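Local coordinates for protein phosphodiesterase (Salpingoeca rosetta, PDB 7D7P) that belongs to the cyclic nucleotide phosphodiesterase family, with an all-helical HD-type fold that holds a zinc ion and a magnesium ion, at residues 51-62 and 110-121. Numbering follows the deposited sequence.
With ZN (zinc ion), chain G.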
loop_
_atom_site.group_PDB
_atom_site.type_symbol
_atom_site.label_atom_id
_atom_site.label_comp_id
_atom_site.label_asym_id
_atom_site.label_seq_id
_atom_site.Cartn_x
_atom_site.Cartn_y
_atom_site.Cartn_z
ATOM N N LEU A 51 16.002 1.586 31.018
ATOM C CA LEU A 51 14.617 1.218 30.752
ATOM C C LEU A 51 14.129 1.738 29.406
ATOM O O LEU A 51 13.197 1.162 28.834
ATOM C CB LEU A 51 13.720 1.748 31.875
ATOM C CG LEU A 51 12.235 1.373 31.872
ATOM C CD1 LEU A 51 12.054 -0.103 32.179
ATOM C CD2 LEU A 51 11.466 2.232 32.868
ATOM N N PHE A 52 14.736 2.802 28.884
ATOM C CA PHE A 52 14.276 3.432 27.646
ATOM C C PHE A 52 14.905 2.713 26.459
ATOM O O PHE A 52 16.021 3.015 26.037
ATOM C CB PHE A 52 14.615 4.918 27.642
ATOM C CG PHE A 52 13.755 5.733 26.716
ATOM C CD1 PHE A 52 14.126 5.931 25.397
ATOM C CD2 PHE A 52 12.573 6.294 27.164
ATOM C CE1 PHE A 52 13.334 6.676 24.541
ATOM C CE2 PHE A 52 11.776 7.041 26.315
ATOM C CZ PHE A 52 12.157 7.232 25.002
ATOM N N THR A 53 14.173 1.747 25.905
ATOM C CA THR A 53 14.633 1.024 24.723
ATOM C C THR A 53 13.422 0.567 23.923
ATOM O O THR A 53 12.543 -0.118 24.455
ATOM C CB THR A 53 15.519 -0.170 25.103
ATOM O OG1 THR A 53 15.672 -1.039 23.972
ATOM C CG2 THR A 53 14.923 -0.952 26.268
ATOM N N TRP A 54 13.377 0.957 22.649
ATOM C CA TRP A 54 12.280 0.573 21.770
ATOM C C TRP A 54 12.344 -0.889 21.349
ATOM O O TRP A 54 11.378 -1.392 20.766
ATOM C CB TRP A 54 12.266 1.474 20.532
ATOM C CG TRP A 54 11.892 2.895 20.831
ATOM C CD1 TRP A 54 12.731 3.905 21.202
ATOM C CD2 TRP A 54 10.577 3.464 20.788
ATOM N NE1 TRP A 54 12.021 5.067 21.391
ATOM C CE2 TRP A 54 10.696 4.822 21.144
ATOM C CE3 TRP A 54 9.309 2.954 20.486
ATOM C CZ2 TRP A 54 9.597 5.678 21.204
ATOM C CZ3 TRP A 54 8.220 3.806 20.545
ATOM C CH2 TRP A 54 8.371 5.152 20.901
ATOM N N ASP A 55 13.448 -1.578 21.629
ATOM C CA ASP A 55 13.602 -2.991 21.310
ATOM C C ASP A 55 13.059 -3.905 22.402
ATOM O O ASP A 55 13.232 -5.126 22.309
ATOM C CB ASP A 55 15.077 -3.315 21.059
ATOM C CG ASP A 55 15.590 -2.739 19.751
ATOM O OD1 ASP A 55 14.806 -2.082 19.033
ATOM O OD2 ASP A 55 16.783 -2.947 19.443
ATOM N N PHE A 56 12.407 -3.348 23.421
ATOM C CA PHE A 56 11.921 -4.151 24.537
ATOM C C PHE A 56 10.903 -5.183 24.067
ATOM O O PHE A 56 9.990 -4.872 23.295
ATOM C CB PHE A 56 11.304 -3.246 25.606
ATOM C CG PHE A 56 10.585 -3.992 26.694
ATOM C CD1 PHE A 56 11.287 -4.566 27.740
ATOM C CD2 PHE A 56 9.205 -4.120 26.670
ATOM C CE1 PHE A 56 10.628 -5.255 28.743
ATOM C CE2 PHE A 56 8.540 -4.808 27.668
ATOM C CZ PHE A 56 9.254 -5.377 28.706
ATOM N N ASP A 57 11.063 -6.416 24.544
ATOM C CA ASP A 57 10.154 -7.510 24.228
ATOM C C ASP A 57 9.941 -8.335 25.488
ATOM O O ASP A 57 10.896 -8.894 26.035
ATOM C CB ASP A 57 10.706 -8.382 23.094
ATOM C CG ASP A 57 9.659 -9.309 22.509
ATOM O OD1 ASP A 57 8.542 -9.374 23.064
ATOM O OD2 ASP A 57 9.947 -9.967 21.489
ATOM N N ALA A 58 8.687 -8.414 25.939
ATOM C CA ALA A 58 8.368 -9.133 27.168
ATOM C C ALA A 58 8.560 -10.639 27.043
ATOM O O ALA A 58 8.641 -11.325 28.067
ATOM C CB ALA A 58 6.929 -8.833 27.593
ATOM N N LEU A 59 8.623 -11.172 25.819
ATOM C CA LEU A 59 8.813 -12.610 25.657
ATOM C C LEU A 59 10.181 -13.059 26.153
ATOM O O LEU A 59 10.345 -14.218 26.549
ATOM C CB LEU A 59 8.626 -13.004 24.191
ATOM C CG LEU A 59 7.213 -12.872 23.617
ATOM C CD1 LEU A 59 7.188 -13.243 22.137
ATOM C CD2 LEU A 59 6.221 -13.723 24.406
ATOM N N ASP A 60 11.163 -12.162 26.153
ATOM C CA ASP A 60 12.520 -12.479 26.575
ATOM C C ASP A 60 12.763 -12.230 28.059
ATOM O O ASP A 60 13.893 -12.413 28.524
ATOM C CB ASP A 60 13.525 -11.669 25.745
ATOM C CG ASP A 60 13.327 -11.850 24.250
ATOM O OD1 ASP A 60 13.087 -12.998 23.817
ATOM O OD2 ASP A 60 13.408 -10.848 23.508
ATOM N N LYS A 61 11.743 -11.833 28.814
ATOM C CA LYS A 61 11.894 -11.507 30.224
ATOM C C LYS A 61 11.221 -12.560 31.096
ATOM O O LYS A 61 10.184 -13.122 30.735
ATOM C CB LYS A 61 11.302 -10.129 30.535
ATOM C CG LYS A 61 11.844 -9.009 29.662
ATOM C CD LYS A 61 13.311 -8.741 29.958
ATOM C CE LYS A 61 13.783 -7.450 29.310
ATOM N NZ LYS A 61 15.145 -7.070 29.777
ATOM N N SER A 62 11.822 -12.816 32.254
ATOM C CA SER A 62 11.241 -13.720 33.231
ATOM C C SER A 62 10.102 -13.033 33.983
ATOM O O SER A 62 9.859 -11.831 33.843
ATOM C CB SER A 62 12.307 -14.205 34.212
ATOM O OG SER A 62 12.672 -13.169 35.110
ATOM N N ARG A 110 2.096 -10.732 29.333
ATOM C CA ARG A 110 3.247 -10.127 28.673
ATOM C C ARG A 110 2.821 -9.097 27.633
ATOM O O ARG A 110 3.537 -8.115 27.411
ATOM C CB ARG A 110 4.121 -11.213 28.051
ATOM C CG ARG A 110 5.042 -11.864 29.071
ATOM C CD ARG A 110 5.771 -13.077 28.520
ATOM N NE ARG A 110 6.856 -13.489 29.409
ATOM C CZ ARG A 110 6.685 -14.182 30.531
ATOM N NH1 ARG A 110 5.469 -14.552 30.911
ATOM N NH2 ARG A 110 7.733 -14.508 31.276
ATOM N N HIS A 111 1.661 -9.291 26.999
ATOM C CA HIS A 111 1.125 -8.258 26.117
ATOM C C HIS A 111 0.788 -6.992 26.898
ATOM O O HIS A 111 1.027 -5.876 26.423
ATOM C CB HIS A 111 -0.112 -8.779 25.385
ATOM C CG HIS A 111 -0.854 -7.725 24.622
ATOM N ND1 HIS A 111 -0.266 -6.970 23.631
ATOM C CD2 HIS A 111 -2.138 -7.300 24.704
ATOM C CE1 HIS A 111 -1.153 -6.126 23.135
ATOM N NE2 HIS A 111 -2.297 -6.305 23.769
ATOM N N ALA A 112 0.229 -7.150 28.101
ATOM C CA ALA A 112 -0.081 -5.991 28.932
ATOM C C ALA A 112 1.180 -5.209 29.286
ATOM O O ALA A 112 1.185 -3.973 29.233
ATOM C CB ALA A 112 -0.808 -6.433 30.202
ATOM N N VAL A 113 2.257 -5.910 29.650
ATOM C CA VAL A 113 3.504 -5.227 29.986
ATOM C C VAL A 113 4.086 -4.540 28.756
ATOM O O VAL A 113 4.644 -3.440 28.849
ATOM C CB VAL A 113 4.504 -6.217 30.611
ATOM C CG1 VAL A 113 5.815 -5.516 30.955
ATOM C CG2 VAL A 113 3.901 -6.865 31.847
ATOM N N MET A 114 3.959 -5.177 27.588
ATOM C CA MET A 114 4.406 -4.557 26.342
ATOM C C MET A 114 3.680 -3.242 26.082
ATOM O O MET A 114 4.291 -2.262 25.642
ATOM C CB MET A 114 4.189 -5.519 25.172
ATOM C CG MET A 114 5.211 -6.639 25.083
ATOM S SD MET A 114 6.787 -6.056 24.441
ATOM C CE MET A 114 6.537 -6.231 22.673
ATOM N N VAL A 115 2.372 -3.203 26.339
ATOM C CA VAL A 115 1.615 -1.980 26.100
ATOM C C VAL A 115 1.941 -0.935 27.160
ATOM O O VAL A 115 2.000 0.266 26.871
ATOM C CB VAL A 115 0.108 -2.294 26.037
ATOM C CG1 VAL A 115 -0.715 -1.015 25.926
ATOM C CG2 VAL A 115 -0.176 -3.209 24.861
ATOM N N LEU A 116 2.173 -1.373 28.401
ATOM C CA LEU A 116 2.598 -0.442 29.440
ATOM C C LEU A 116 3.943 0.185 29.093
ATOM O O LEU A 116 4.111 1.407 29.171
ATOM C CB LEU A 116 2.671 -1.150 30.794
ATOM C CG LEU A 116 3.410 -0.349 31.874
ATOM C CD1 LEU A 116 2.629 0.902 32.247
ATOM C CD2 LEU A 116 3.691 -1.194 33.108
ATOM N N HIS A 117 4.915 -0.643 28.700
ATOM C CA HIS A 117 6.247 -0.127 28.401
ATOM C C HIS A 117 6.236 0.765 27.165
ATOM O O HIS A 117 6.910 1.802 27.136
ATOM C CB HIS A 117 7.230 -1.283 28.220
ATOM C CG HIS A 117 8.647 -0.842 28.028
ATOM N ND1 HIS A 117 9.185 -0.586 26.785
ATOM C CD2 HIS A 117 9.636 -0.606 28.923
ATOM C CE1 HIS A 117 10.446 -0.212 26.922
ATOM N NE2 HIS A 117 10.743 -0.216 28.209
ATOM N N THR A 118 5.482 0.377 26.135
ATOM C CA THR A 118 5.404 1.194 24.927
ATOM C C THR A 118 4.691 2.513 25.201
ATOM O O THR A 118 5.048 3.547 24.623
ATOM C CB THR A 118 4.699 0.414 23.816
ATOM O OG1 THR A 118 5.338 -0.860 23.651
ATOM C CG2 THR A 118 4.748 1.180 22.496
ATOM N N THR A 119 3.681 2.495 26.075
ATOM C CA THR A 119 3.038 3.740 26.487
ATOM C C THR A 119 4.022 4.642 27.219
ATOM O O THR A 119 4.016 5.865 27.037
ATOM C CB THR A 119 1.826 3.442 27.373
ATOM O OG1 THR A 119 0.880 2.650 26.645
ATOM C CG2 THR A 119 1.155 4.738 27.823
ATOM N N TYR A 120 4.884 4.049 28.046
ATOM C CA TYR A 120 5.913 4.821 28.732
ATOM C C TYR A 120 6.889 5.442 27.737
ATOM O O TYR A 120 7.357 6.568 27.935
ATOM C CB TYR A 120 6.631 3.921 29.738
ATOM C CG TYR A 120 8.109 4.177 29.915
ATOM C CD1 TYR A 120 8.564 5.180 30.761
ATOM C CD2 TYR A 120 9.050 3.389 29.265
ATOM C CE1 TYR A 120 9.915 5.406 30.936
ATOM C CE2 TYR A 120 10.400 3.608 29.434
ATOM C CZ TYR A 120 10.829 4.615 30.271
ATOM O OH TYR A 120 12.179 4.829 30.441
ATOM N N LEU A 121 7.194 4.728 26.649
ATOM C CA LEU A 121 8.075 5.287 25.628
ATOM C C LEU A 121 7.392 6.420 24.871
ATOM O O LEU A 121 8.011 7.457 24.604
ATOM C CB LEU A 121 8.523 4.194 24.656
ATOM C CG LEU A 121 9.404 3.061 25.190
ATOM C CD1 LEU A 121 9.557 1.972 24.136
ATOM C CD2 LEU A 121 10.767 3.579 25.625
HETATM ZN ZN ZN G . -4.271 -5.232 23.609
HETATM O O HOH W 1 -6.521 -4.305 23.074
HETATM O O HOH W 2 -4.630 -6.446 21.597
#
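Leu51 O accepts a hydrogen bond from His117 NE2 at 2.9 Å, close to the imidazole plane. Leu51 CD2 lies over the face of the Tyr120 ring. Phe52 turns an edge toward the same ring in an offset edge-to-face pair, with planes at 71°. Leu121 CD2 sits over the centre of the Phe52 ring, 3.6 Å from its centroid. Leu121 CB covers the six-membered ring of Trp54. A type I turn from Thr53 to Phe56 then brings Phe56 onto His117. The two rings stack face to face, centroids 4.2 Å apart. CG of His117 is anti to the backbone N (chi1 -175°), which carries the imidazole out to this stack. Beyond it, Met114, bent at chi2 and chi3, puts SD obliquely near the Phe56 ring, a Met-aromatic contact, and 3.4 Å from Ala58 N, a weak hydrogen bond. Arg110 ends the contact: NH2 donates to Lys61 O at 2.9 Å, in the guanidinium plane, and NE bonds weakly to Ala58 O. His111, on the far side of this helix, binds zinc with His146, Asp147 and Asp260. The loop 51-62 thus runs along helix 109-126, while helices 63-76 and 268-291 pack around its Ala58-Lys61 end and helix 245-260 touches Val115, Thr118 and Thr119.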